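Local coordinates for protein aminoglycoside 3'-phosphotransferase AphA1-IAB (PDB 4GKH) that confers resistance to kanamycin and related aminoglycosides by transferring a phosphate from a nucleoside triphosphate to the 3'-hydroxyl of the drug, at residues Leu132-Asp145 with Gly219-Ala231. Residues are numbered along the deposited sequence; the frame is centred on the assembly and turned at random.
Sequences LHSIPVCNCPFNSD and GRVGIADRYQDLA. With KAN (kanamycin a), chain M.
H133, in the last turn of helix 118-133, donates NE2-H to OD2 of D229 on helix 227-237, with NE2 and OD2 2.8 Å apart and the bond nearly straight at 173°. The carboxylate uses its anti lone pair and lies almost in the imidazole plane, the two flat groups turned only 21° apart. R226 flanks the same ring with its aliphatic root, CB standing 3.7 Å from H133 ND1, and one water joins R226 NH1 to H133 O. Farther along, the loop after the helix runs beside 221-224. I223 N donates to F142 O (2.8 Å) and I223 O accepts from S144 N (2.9 Å), a single beta bridge pairing N143 with I223. With CG1 anti to its carbonyl carbon (chi1 -60°), I223 suits the corner of 219-231: CD1 reaches V137 CB (3.9 Å) and CG1 packs on C140. G222 lies against S144, whose OG is 3.2 Å from G222 CA; a CB would point into that hydroxyl, so glycine fits.

Outside the two segments, the Y252 hydroxyl bonds both H133 ND1 and R226 NH1; histidine suits because each ring nitrogen has a partner, fixing the ring's rotation. D192 pairs with R226. The extended chain of R220 carries its guanidinium to the aminoglycoside pocket, where NH2 bonds kanamycin O8 weakly (3.4 Å), near D199, probably the proton acceptor. The contact thus ties a helix end and its loop to the chain leading from that pocket of this kinase-like fold. Aspartate suits position 229: its OD2 accepts from both H133 NE2 and H197 N, which would be expected to stabilise the buried carboxylate's negative charge.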
# COMPACT_ATOMS: atom_id res chain seq x y z
N LEU A 132 10.53 -2.47 -8.25
CA LEU A 132 10.16 -3.23 -7.05
C LEU A 132 10.12 -4.73 -7.31
O LEU A 132 10.67 -5.54 -6.54
CB LEU A 132 8.79 -2.78 -6.53
CG LEU A 132 8.35 -3.46 -5.23
CD1 LEU A 132 9.25 -3.04 -4.08
CD2 LEU A 132 6.88 -3.13 -4.93
N HIS A 133 9.48 -5.10 -8.41
CA HIS A 133 9.36 -6.50 -8.77
C HIS A 133 10.63 -7.13 -9.30
O HIS A 133 10.67 -8.34 -9.53
CB HIS A 133 8.18 -6.69 -9.74
CG HIS A 133 6.85 -6.46 -9.10
ND1 HIS A 133 5.66 -6.64 -9.76
CD2 HIS A 133 6.53 -6.07 -7.84
CE1 HIS A 133 4.66 -6.37 -8.93
NE2 HIS A 133 5.16 -6.02 -7.76
N SER A 134 11.69 -6.34 -9.47
CA SER A 134 12.97 -6.89 -9.93
C SER A 134 13.89 -7.24 -8.76
O SER A 134 14.96 -7.80 -8.96
CB SER A 134 13.69 -5.91 -10.86
OG SER A 134 14.17 -4.80 -10.12
N ILE A 135 13.48 -6.90 -7.54
CA ILE A 135 14.32 -7.25 -6.38
C ILE A 135 14.36 -8.77 -6.27
O ILE A 135 13.29 -9.40 -6.21
CB ILE A 135 13.77 -6.67 -5.07
CG1 ILE A 135 13.73 -5.14 -5.12
CG2 ILE A 135 14.60 -7.16 -3.88
CD1 ILE A 135 12.89 -4.52 -4.01
N PRO A 136 15.56 -9.38 -6.25
CA PRO A 136 15.56 -10.85 -6.13
C PRO A 136 14.85 -11.30 -4.85
O PRO A 136 15.14 -10.74 -3.80
CB PRO A 136 17.05 -11.19 -6.10
CG PRO A 136 17.67 -10.07 -6.94
CD PRO A 136 16.91 -8.85 -6.53
N VAL A 137 13.93 -12.26 -4.95
CA VAL A 137 13.13 -12.63 -3.78
C VAL A 137 13.99 -13.26 -2.68
O VAL A 137 13.57 -13.33 -1.54
CB VAL A 137 11.92 -13.57 -4.08
CG1 VAL A 137 10.88 -12.87 -4.98
CG2 VAL A 137 12.38 -14.90 -4.64
N CYS A 138 15.19 -13.71 -3.04
CA CYS A 138 16.12 -14.24 -2.02
C CYS A 138 16.53 -13.20 -0.98
O CYS A 138 17.06 -13.54 0.08
CB CYS A 138 17.36 -14.85 -2.67
SG CYS A 138 18.43 -13.66 -3.55
N ASN A 139 16.27 -11.92 -1.27
CA ASN A 139 16.61 -10.84 -0.35
C ASN A 139 15.53 -10.60 0.71
O ASN A 139 15.77 -9.90 1.69
CB ASN A 139 16.80 -9.54 -1.13
CG ASN A 139 18.03 -9.55 -2.02
OD1 ASN A 139 19.15 -9.52 -1.53
ND2 ASN A 139 17.82 -9.59 -3.33
N CYS A 140 14.35 -11.18 0.51
CA CYS A 140 13.16 -10.75 1.26
C CYS A 140 12.72 -11.71 2.36
O CYS A 140 12.36 -12.85 2.08
CB CYS A 140 11.99 -10.49 0.30
SG CYS A 140 10.51 -9.82 1.14
N PRO A 141 12.76 -11.25 3.63
CA PRO A 141 12.48 -12.13 4.77
C PRO A 141 10.98 -12.15 5.10
O PRO A 141 10.57 -12.75 6.12
CB PRO A 141 13.26 -11.47 5.91
CG PRO A 141 13.16 -10.02 5.60
CD PRO A 141 13.17 -9.91 4.07
N PHE A 142 10.16 -11.53 4.27
CA PHE A 142 8.73 -11.44 4.54
C PHE A 142 7.85 -12.28 3.60
O PHE A 142 8.00 -12.25 2.37
CB PHE A 142 8.24 -9.98 4.54
CG PHE A 142 9.02 -9.10 5.46
CD1 PHE A 142 8.94 -9.26 6.84
CD2 PHE A 142 9.86 -8.11 4.95
CE1 PHE A 142 9.68 -8.45 7.69
CE2 PHE A 142 10.59 -7.30 5.79
CZ PHE A 142 10.50 -7.47 7.17
N ASN A 143 6.92 -13.00 4.20
CA ASN A 143 5.97 -13.83 3.47
C ASN A 143 4.64 -13.13 3.38
O ASN A 143 4.02 -12.87 4.42
CB ASN A 143 5.78 -15.17 4.20
CG ASN A 143 4.59 -15.97 3.67
OD1 ASN A 143 4.33 -15.98 2.46
ND2 ASN A 143 3.87 -16.64 4.57
N SER A 144 4.19 -12.82 2.16
CA SER A 144 2.87 -12.22 1.94
C SER A 144 2.05 -13.05 0.95
O SER A 144 1.20 -12.51 0.25
CB SER A 144 3.01 -10.79 1.41
OG SER A 144 3.50 -9.92 2.43
N ASP A 145 2.28 -14.35 0.91
CA ASP A 145 1.67 -15.17 -0.12
C ASP A 145 0.18 -15.37 0.09
O ASP A 145 -0.39 -14.96 1.11
CB ASP A 145 2.43 -16.49 -0.36
CG ASP A 145 2.28 -17.50 0.77
OD1 ASP A 145 1.41 -17.36 1.66
OD2 ASP A 145 3.07 -18.48 0.75
N GLY A 219 3.34 -1.59 5.15
CA GLY A 219 3.04 -2.62 6.13
C GLY A 219 2.72 -4.01 5.61
O GLY A 219 2.80 -4.98 6.35
N ARG A 220 2.33 -4.11 4.34
CA ARG A 220 1.96 -5.40 3.75
C ARG A 220 3.03 -5.93 2.78
O ARG A 220 2.79 -6.90 2.05
CB ARG A 220 0.59 -5.29 3.04
CG ARG A 220 -0.59 -5.03 4.02
CD ARG A 220 -1.96 -4.75 3.31
NE ARG A 220 -2.98 -4.46 4.33
CZ ARG A 220 -3.99 -3.59 4.21
NH1 ARG A 220 -4.83 -3.42 5.23
NH2 ARG A 220 -4.15 -2.89 3.09
N VAL A 221 4.21 -5.31 2.79
CA VAL A 221 5.34 -5.79 1.96
C VAL A 221 5.70 -7.25 2.23
O VAL A 221 5.80 -7.67 3.39
CB VAL A 221 6.62 -4.90 2.15
CG1 VAL A 221 7.88 -5.63 1.63
CG2 VAL A 221 6.46 -3.58 1.41
N GLY A 222 5.90 -8.02 1.16
CA GLY A 222 6.39 -9.38 1.29
C GLY A 222 6.35 -10.11 -0.04
O GLY A 222 5.86 -9.55 -1.03
N ILE A 223 6.87 -11.33 -0.07
CA ILE A 223 6.80 -12.14 -1.28
C ILE A 223 5.34 -12.54 -1.57
O ILE A 223 4.67 -13.12 -0.72
CB ILE A 223 7.70 -13.38 -1.19
CG1 ILE A 223 9.17 -12.96 -0.99
CG2 ILE A 223 7.52 -14.23 -2.46
CD1 ILE A 223 10.13 -14.13 -0.68
N ALA A 224 4.87 -12.22 -2.77
CA ALA A 224 3.51 -12.56 -3.22
C ALA A 224 3.47 -12.60 -4.75
O ALA A 224 4.47 -12.31 -5.42
CB ALA A 224 2.51 -11.56 -2.66
N ASP A 225 2.32 -12.95 -5.32
CA ASP A 225 2.21 -12.96 -6.78
C ASP A 225 2.29 -11.51 -7.28
O ASP A 225 1.79 -10.61 -6.61
CB ASP A 225 0.89 -13.61 -7.22
CG ASP A 225 0.79 -13.76 -8.73
OD1 ASP A 225 0.35 -12.79 -9.39
OD2 ASP A 225 1.17 -14.83 -9.25
N ARG A 226 2.88 -11.27 -8.45
CA ARG A 226 3.00 -9.89 -8.95
C ARG A 226 1.64 -9.20 -9.14
O ARG A 226 1.54 -7.98 -9.08
CB ARG A 226 3.86 -9.82 -10.24
CG ARG A 226 3.28 -10.53 -11.45
CD ARG A 226 4.22 -10.43 -12.67
NE ARG A 226 5.33 -11.38 -12.62
CZ ARG A 226 6.62 -11.05 -12.58
NH1 ARG A 226 7.00 -9.78 -12.59
NH2 ARG A 226 7.55 -11.99 -12.53
N TYR A 227 0.58 -9.98 -9.35
CA TYR A 227 -0.75 -9.38 -9.52
C TYR A 227 -1.34 -8.77 -8.23
O TYR A 227 -2.34 -8.06 -8.27
CB TYR A 227 -1.73 -10.38 -10.15
CG TYR A 227 -1.61 -10.47 -11.66
CD1 TYR A 227 -0.52 -11.11 -12.25
CD2 TYR A 227 -2.59 -9.94 -12.49
CE1 TYR A 227 -0.40 -11.18 -13.64
CE2 TYR A 227 -2.48 -10.01 -13.87
CZ TYR A 227 -1.38 -10.64 -14.44
OH TYR A 227 -1.29 -10.72 -15.81
N GLN A 228 -0.71 -9.03 -7.08
CA GLN A 228 -1.12 -8.33 -5.86
C GLN A 228 -0.99 -6.82 -6.04
O GLN A 228 -1.84 -6.06 -5.59
CB GLN A 228 -0.27 -8.76 -4.66
CG GLN A 228 -0.49 -7.87 -3.42
CD GLN A 228 -1.93 -7.92 -2.90
OE1 GLN A 228 -2.65 -8.89 -3.15
NE2 GLN A 228 -2.36 -6.87 -2.19
N ASP A 229 0.07 -6.39 -6.70
CA ASP A 229 0.30 -4.96 -6.90
C ASP A 229 -0.39 -4.47 -8.16
O ASP A 229 -0.97 -3.39 -8.17
CB ASP A 229 1.81 -4.66 -6.95
CG ASP A 229 2.50 -4.84 -5.57
OD1 ASP A 229 1.80 -4.73 -4.53
OD2 ASP A 229 3.73 -5.08 -5.55
N LEU A 230 -0.31 -5.27 -9.21
CA LEU A 230 -0.92 -4.90 -10.47
C LEU A 230 -2.43 -4.71 -10.30
O LEU A 230 -2.99 -3.76 -10.86
CB LEU A 230 -0.64 -5.94 -11.55
CG LEU A 230 0.79 -6.02 -12.09
CD1 LEU A 230 0.98 -7.35 -12.79
CD2 LEU A 230 1.07 -4.84 -13.04
N ALA A 231 -3.08 -5.57 -9.52
CA ALA A 231 -4.54 -5.53 -9.42
C ALA A 231 -5.02 -4.26 -8.75
O ALA A 231 -5.98 -3.61 -9.20
CB ALA A 231 -5.08 -6.76 -8.65
C1 KAN M . -8.91 1.14 1.07
C2 KAN M . -7.52 1.71 1.13
C3 KAN M . -6.55 0.80 1.87
C4 KAN M . -7.08 0.59 3.29
C5 KAN M . -8.45 -0.05 3.19
C6 KAN M . -8.91 -0.19 4.64
C7 KAN M . -11.62 -1.74 -2.45
C8 KAN M . -11.65 -0.24 -2.25
C9 KAN M . -10.30 0.17 -1.62
C10 KAN M . -10.11 -0.49 -0.24
C11 KAN M . -10.06 -2.02 -0.49
C12 KAN M . -11.38 -2.45 -1.11
C13 KAN M . -12.46 1.65 -3.60
C14 KAN M . -13.28 1.63 -4.89
C15 KAN M . -12.46 1.50 -6.15
C16 KAN M . -11.49 2.66 -6.21
C17 KAN M . -10.61 2.58 -4.97
C18 KAN M . -9.44 3.58 -4.98
N1 KAN M . -10.24 -0.82 4.67
N2 KAN M . -9.88 -2.70 0.80
N3 KAN M . -12.94 -2.08 -3.02
N4 KAN M . -13.33 1.55 -7.33
O5 KAN M . -9.33 0.83 2.45
O6 KAN M . -7.05 1.92 -0.21
O7 KAN M . -5.27 1.45 1.90
O8 KAN M . -6.21 -0.29 4.02
O9 KAN M . -8.85 -0.10 0.35
O10 KAN M . -10.17 1.62 -1.58
O11 KAN M . -11.89 0.34 -3.55
O12 KAN M . -11.44 2.67 -3.76
O13 KAN M . -14.23 0.58 -4.73
O14 KAN M . -10.69 2.51 -7.38
O15 KAN M . -8.57 3.31 -3.85
O HOH W 1 9.79 -9.28 -12.31